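Local coordinates for protein MccF (Escherichia coli, PDB 4IIY) that probably acts as a serine-peptidase-like hydrolase of the S66 family and serves its host as the self-immunity protein against microcin C7, at residues Q99-L104 and K139-Y144; L104-D109 and Y131-A136. The protein carries 1 engineered substitution. One frame throughout, in Å; residues are numbered along the deposited sequence.

Contact 1: Q99-L104 and K139-Y144; sequences QEFNEL and KIIIGY
Lys139 and Leu104 meet where the C-terminal part of helix 94-105 comes down beside the start of strand 140-143, and the lysine shows how a long side chain can serve as both apolar filler and polar clasp. CB leaves the backbone toward the helix and lies 4.3 Å from CD1 of Ile141, two residues on. With CG anti to the carbonyl carbon (chi1 -64°) and the next two torsions nearly extended, the chain runs straight at the helix end. CD comes within 4.2 Å of Leu104 O, and CE passes closer, 3.6 Å from the same Leu104 O, a van der Waals approach of a methylene to a carbonyl. A bend at the last torsion (chi4 -60°) then turns NZ toward the carbonyl oxygens of Asn107 and Ile110. Two hydrogen bonds thus hold the buried ammonium group over the loop that leaves the helix.

The other point of contact is purely apolar. Phe101 offers the edge of its ring, CZ, to CG2 of Ile141 at 4.1 Å, with the methyl near the ring plane. This is a light touch at one atom, made across a CA-CA separation of 10.4 Å between Phe101 and Ile141.

Around these contacts, Ile113 of strand 110-115 receives both Leu104 and Ile141, while Phe49 meets the Phe101 ring edge-to-face. Helix 94-105 thus packs on one face of the parallel part of the sheet, in which strand 140-143 is hydrogen-bonded between strands 110-115 and 162-164.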
loop_
_atom_site.group_PDB
_atom_site.type_symbol
_atom_site.label_atom_id
_atom_site.label_comp_id
_atom_site.label_asym_id
_atom_site.label_seq_id
_atom_site.Cartn_x
_atom_site.Cartn_y
_atom_site.Cartn_z
ATOM N N GLN B 99 8.235 -9.912 20.886
ATOM C CA GLN B 99 9.054 -10.479 21.959
ATOM C C GLN B 99 10.453 -10.833 21.461
ATOM O O GLN B 99 11.447 -10.595 22.153
ATOM C CB GLN B 99 8.397 -11.748 22.511
ATOM C CG GLN B 99 7.061 -11.553 23.219
ATOM C CD GLN B 99 6.258 -12.848 23.348
ATOM O OE1 GLN B 99 6.790 -13.953 23.192
ATOM N NE2 GLN B 99 4.967 -12.713 23.633
ATOM N N GLU B 100 10.537 -11.433 20.277
ATOM C CA GLU B 100 11.833 -11.822 19.732
ATOM C C GLU B 100 12.752 -10.602 19.649
ATOM O O GLU B 100 13.924 -10.654 20.021
ATOM C CB GLU B 100 11.685 -12.435 18.339
ATOM C CG GLU B 100 13.040 -12.904 17.795
ATOM C CD GLU B 100 13.035 -13.370 16.350
ATOM O OE1 GLU B 100 12.380 -12.727 15.497
ATOM O OE2 GLU B 100 13.724 -14.376 16.071
ATOM N N PHE B 101 12.206 -9.501 19.143
ATOM C CA PHE B 101 12.976 -8.273 18.991
ATOM C C PHE B 101 13.353 -7.691 20.358
ATOM O O PHE B 101 14.507 -7.331 20.600
ATOM C CB PHE B 101 12.182 -7.246 18.169
ATOM C CG PHE B 101 12.948 -5.989 17.862
ATOM C CD1 PHE B 101 12.979 -4.932 18.762
ATOM C CD2 PHE B 101 13.640 -5.859 16.662
ATOM C CE1 PHE B 101 13.695 -3.767 18.473
ATOM C CE2 PHE B 101 14.353 -4.704 16.365
ATOM C CZ PHE B 101 14.375 -3.658 17.271
ATOM N N ASN B 102 12.373 -7.602 21.253
ATOM C CA ASN B 102 12.626 -7.026 22.569
ATOM C C ASN B 102 13.726 -7.783 23.314
ATOM O O ASN B 102 14.556 -7.178 23.997
ATOM C CB ASN B 102 11.346 -6.982 23.411
ATOM C CG ASN B 102 10.353 -5.931 22.928
ATOM O OD1 ASN B 102 10.723 -4.957 22.288
ATOM N ND2 ASN B 102 9.082 -6.135 23.245
ATOM N N GLU B 103 13.737 -9.102 23.169
ATOM C CA GLU B 103 14.730 -9.926 23.858
ATOM C C GLU B 103 16.154 -9.605 23.413
ATOM O O GLU B 103 17.094 -9.697 24.202
ATOM C CB GLU B 103 14.414 -11.408 23.682
ATOM C CG GLU B 103 13.234 -11.856 24.523
ATOM C CD GLU B 103 12.917 -13.327 24.347
ATOM O OE1 GLU B 103 13.593 -13.986 23.533
ATOM O OE2 GLU B 103 11.989 -13.822 25.020
ATOM N N LEU B 104 16.323 -9.198 22.163
ATOM C CA LEU B 104 17.634 -8.772 21.699
ATOM C C LEU B 104 18.010 -7.422 22.304
ATOM O O LEU B 104 19.168 -7.207 22.667
ATOM C CB LEU B 104 17.693 -8.735 20.169
ATOM C CG LEU B 104 17.412 -10.066 19.467
ATOM C CD1 LEU B 104 17.438 -9.873 17.956
ATOM C CD2 LEU B 104 18.394 -11.152 19.884
ATOM N N LYS B 139 21.161 0.537 20.510
ATOM C CA LYS B 139 21.976 -0.370 19.711
ATOM C C LYS B 139 21.824 0.014 18.249
ATOM O O LYS B 139 20.910 0.758 17.889
ATOM C CB LYS B 139 21.543 -1.829 19.918
ATOM C CG LYS B 139 21.741 -2.342 21.356
ATOM C CD LYS B 139 21.177 -3.745 21.528
ATOM C CE LYS B 139 21.054 -4.130 22.999
ATOM N NZ LYS B 139 22.363 -4.107 23.721
ATOM N N ILE B 140 22.731 -0.482 17.417
ATOM C CA ILE B 140 22.607 -0.335 15.978
ATOM C C ILE B 140 21.499 -1.261 15.483
ATOM O O ILE B 140 21.598 -2.479 15.621
ATOM C CB ILE B 140 23.925 -0.708 15.281
ATOM C CG1 ILE B 140 25.055 0.220 15.745
ATOM C CG2 ILE B 140 23.756 -0.668 13.758
ATOM C CD1 ILE B 140 26.438 -0.274 15.383
ATOM N N ILE B 141 20.439 -0.686 14.924
ATOM C CA ILE B 141 19.331 -1.466 14.383
ATOM C C ILE B 141 19.392 -1.308 12.872
ATOM O O ILE B 141 19.399 -0.178 12.374
ATOM C CB ILE B 141 17.962 -0.952 14.891
ATOM C CG1 ILE B 141 17.975 -0.712 16.404
ATOM C CG2 ILE B 141 16.844 -1.906 14.464
ATOM C CD1 ILE B 141 18.236 -1.918 17.217
ATOM N N ILE B 142 19.460 -2.423 12.150
ATOM C CA ILE B 142 19.725 -2.391 10.716
ATOM C C ILE B 142 18.911 -3.429 9.943
ATOM O O ILE B 142 18.701 -4.561 10.399
ATOM C CB ILE B 142 21.250 -2.528 10.439
ATOM C CG1 ILE B 142 21.593 -2.242 8.970
ATOM C CG2 ILE B 142 21.771 -3.897 10.893
ATOM C CD1 ILE B 142 23.071 -1.963 8.761
ATOM N N GLY B 143 18.425 -3.005 8.781
ATOM C CA GLY B 143 17.714 -3.864 7.849
ATOM C C GLY B 143 17.130 -2.989 6.759
ATOM O O GLY B 143 17.494 -1.817 6.637
ATOM N N TYR B 144 16.224 -3.538 5.962
ATOM C CA TYR B 144 15.638 -2.761 4.873
ATOM C C TYR B 144 14.284 -3.333 4.477
ATOM O O TYR B 144 13.763 -4.229 5.148
ATOM C CB TYR B 144 16.622 -2.627 3.687
ATOM C CG TYR B 144 16.851 -3.872 2.853
ATOM C CD1 TYR B 144 16.257 -4.002 1.606
ATOM C CD2 TYR B 144 17.688 -4.900 3.290
ATOM C CE1 TYR B 144 16.469 -5.126 0.820
ATOM C CE2 TYR B 144 17.912 -6.015 2.506
ATOM C CZ TYR B 144 17.293 -6.126 1.285
ATOM O OH TYR B 144 17.530 -7.266 0.544
#

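Contact 2: L104-D109 and Y131-A136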
loop_
_atom_site.group_PDB
_atom_site.type_symbol
_atom_site.label_atom_id
_atom_site.label_comp_id
_atom_site.label_asym_id
_atom_site.label_seq_id
_atom_site.Cartn_x
_atom_site.Cartn_y
_atom_site.Cartn_z
ATOM N N LEU B 104 16.323 -9.198 22.163
ATOM C CA LEU B 104 17.634 -8.772 21.699
ATOM C C LEU B 104 18.010 -7.422 22.304
ATOM O O LEU B 104 19.168 -7.207 22.667
ATOM C CB LEU B 104 17.693 -8.735 20.169
ATOM C CG LEU B 104 17.412 -10.066 19.467
ATOM C CD1 LEU B 104 17.438 -9.873 17.956
ATOM C CD2 LEU B 104 18.394 -11.152 19.884
ATOM N N VAL B 105 17.038 -6.519 22.418
ATOM C CA VAL B 105 17.288 -5.230 23.057
ATOM C C VAL B 105 17.748 -5.412 24.510
ATOM O O VAL B 105 18.582 -4.647 25.000
ATOM C CB VAL B 105 16.036 -4.318 22.998
ATOM C CG1 VAL B 105 16.270 -3.026 23.778
ATOM C CG2 VAL B 105 15.656 -4.028 21.539
ATOM N N TYR B 106 17.216 -6.434 25.179
ATOM C CA TYR B 106 17.514 -6.667 26.596
ATOM C C TYR B 106 18.890 -7.286 26.824
ATOM O O TYR B 106 19.364 -7.348 27.960
ATOM C CB TYR B 106 16.473 -7.600 27.220
ATOM C CG TYR B 106 15.044 -7.117 27.170
ATOM C CD1 TYR B 106 14.738 -5.763 27.146
ATOM C CD2 TYR B 106 13.996 -8.027 27.152
ATOM C CE1 TYR B 106 13.416 -5.332 27.099
ATOM C CE2 TYR B 106 12.683 -7.609 27.101
ATOM C CZ TYR B 106 12.398 -6.261 27.079
ATOM O OH TYR B 106 11.093 -5.830 27.035
ATOM N N ASN B 107 19.520 -7.772 25.763
ATOM C CA ASN B 107 20.792 -8.478 25.879
ATOM C C ASN B 107 21.971 -7.500 25.856
ATOM O O ASN B 107 22.272 -6.910 24.822
ATOM C CB ASN B 107 20.912 -9.496 24.737
ATOM C CG ASN B 107 22.099 -10.428 24.897
ATOM O OD1 ASN B 107 23.118 -10.063 25.482
ATOM N ND2 ASN B 107 21.972 -11.643 24.369
ATOM N N PRO B 108 22.663 -7.330 26.998
ATOM C CA PRO B 108 23.701 -6.291 27.049
ATOM C C PRO B 108 24.933 -6.610 26.204
ATOM O O PRO B 108 25.743 -5.714 25.957
ATOM C CB PRO B 108 24.080 -6.248 28.535
ATOM C CG PRO B 108 23.801 -7.623 29.016
ATOM C CD PRO B 108 22.584 -8.101 28.253
ATOM N N ASP B 109 25.067 -7.853 25.763
ATOM C CA ASP B 109 26.213 -8.245 24.943
ATOM C C ASP B 109 26.060 -7.865 23.468
ATOM O O ASP B 109 27.032 -7.897 22.713
ATOM C CB ASP B 109 26.464 -9.750 25.043
ATOM C CG ASP B 109 26.837 -10.192 26.446
ATOM O OD1 ASP B 109 27.335 -9.354 27.227
ATOM O OD2 ASP B 109 26.633 -11.384 26.764
ATOM N N TYR B 131 9.966 0.464 23.827
ATOM C CA TYR B 131 10.653 1.701 23.464
ATOM C C TYR B 131 11.516 2.229 24.604
ATOM O O TYR B 131 12.599 2.748 24.369
ATOM C CB TYR B 131 9.661 2.761 22.961
ATOM C CG TYR B 131 8.978 2.270 21.713
ATOM C CD1 TYR B 131 9.680 2.168 20.524
ATOM C CD2 TYR B 131 7.664 1.845 21.733
ATOM C CE1 TYR B 131 9.086 1.682 19.377
ATOM C CE2 TYR B 131 7.058 1.349 20.587
ATOM C CZ TYR B 131 7.775 1.269 19.411
ATOM O OH TYR B 131 7.195 0.772 18.260
ATOM N N ASP B 132 11.043 2.085 25.839
ATOM C CA ASP B 132 11.835 2.536 26.977
ATOM C C ASP B 132 13.155 1.778 27.053
ATOM O O ASP B 132 14.197 2.363 27.346
ATOM C CB ASP B 132 11.054 2.374 28.283
ATOM C CG ASP B 132 9.928 3.378 28.421
ATOM O OD1 ASP B 132 9.983 4.436 27.761
ATOM O OD2 ASP B 132 8.993 3.108 29.207
ATOM N N ALA B 133 13.126 0.478 26.776
ATOM C CA ALA B 133 14.343 -0.328 26.816
ATOM C C ALA B 133 15.282 0.051 25.670
ATOM O O ALA B 133 16.501 0.032 25.830
ATOM C CB ALA B 133 14.015 -1.810 26.778
ATOM N N ILE B 134 14.717 0.398 24.516
ATOM C CA ILE B 134 15.516 0.849 23.379
ATOM C C ILE B 134 16.241 2.142 23.731
ATOM O O ILE B 134 17.420 2.315 23.416
ATOM C CB ILE B 134 14.640 1.044 22.131
ATOM C CG1 ILE B 134 14.122 -0.314 21.657
ATOM C CG2 ILE B 134 15.422 1.735 21.018
ATOM C CD1 ILE B 134 13.051 -0.236 20.584
ATOM N N ILE B 135 15.545 3.047 24.407
ATOM C CA ILE B 135 16.159 4.295 24.834
ATOM C C ILE B 135 17.254 4.054 25.871
ATOM O O ILE B 135 18.318 4.673 25.813
ATOM C CB ILE B 135 15.099 5.259 25.385
ATOM C CG1 ILE B 135 14.193 5.733 24.246
ATOM C CG2 ILE B 135 15.753 6.446 26.090
ATOM C CD1 ILE B 135 12.901 6.364 24.708
ATOM N N ALA B 136 16.999 3.138 26.799
ATOM C CA ALA B 136 17.951 2.850 27.873
ATOM C C ALA B 136 19.191 2.119 27.363
ATOM O O ALA B 136 20.276 2.242 27.936
ATOM C CB ALA B 136 17.278 2.032 28.975
#
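Val105 packs against Ala133 and Ile134 in a contact between two helices that lead into neighbouring parallel strands of an alpha/beta sheet: helix 94-105 precedes strand 110-115, and helix 131-136 precedes strand 140-143. Its two methyls divide the work. CG1, anti to the backbone N (chi1 175°), lies 3.7 Å from Ala133 O and 3.9 Å from Ala133 CB, whereas CG2 approaches Ile134 CG1 at 4.0 Å. The Val105 and Ile134 side chains cross at about a right angle; Val105 also touches Ile113 of strand 110-115, and Ile134 touches Ile154 of helix 148-158.

At Tyr106 the side chain starts out away from the second helix, yet the ring reaches back to it. Its edge meets Ala133 CB in the ring plane, CE1 coming to 3.6 Å of that methyl. Beyond the edge, the hydroxyl hydrogen-bonds Asp130 OD2, while the other oxygen of this carboxylate accepts from Ala133 N, so that Asp130 links the tyrosine to the start of helix 131-136.

The chain then turns away through Asn107, whose side chain closes an Asx turn: Asp109 N donates to Asn107 OD1 at 3.0 Å, with an N-H...O angle of 151°.

How the contacts relate
The two contacts lie side by side, their centres 9 Å apart, within the N-terminal LD-carboxypeptidase family region. Along the chain their segments run 99-104, 104-109, 131-136 and 139-144, so contact 2 falls between the outer partners of contact 1, and Leu104 belongs to both. Helix 94-105 is common to them; it faces strand 140-143 in one and the helix just before that strand in the other. Direct touches join the two: Phe101 CE1 lies 4.2 Å from Ile134 CD1, and Lys139 CE packs 3.2 Å from Val105 O. Together they hold helix 94-105 against two successive elements of the chain, the second of which, strand 140-143, leads on to Tyr144 in the ligand pocket.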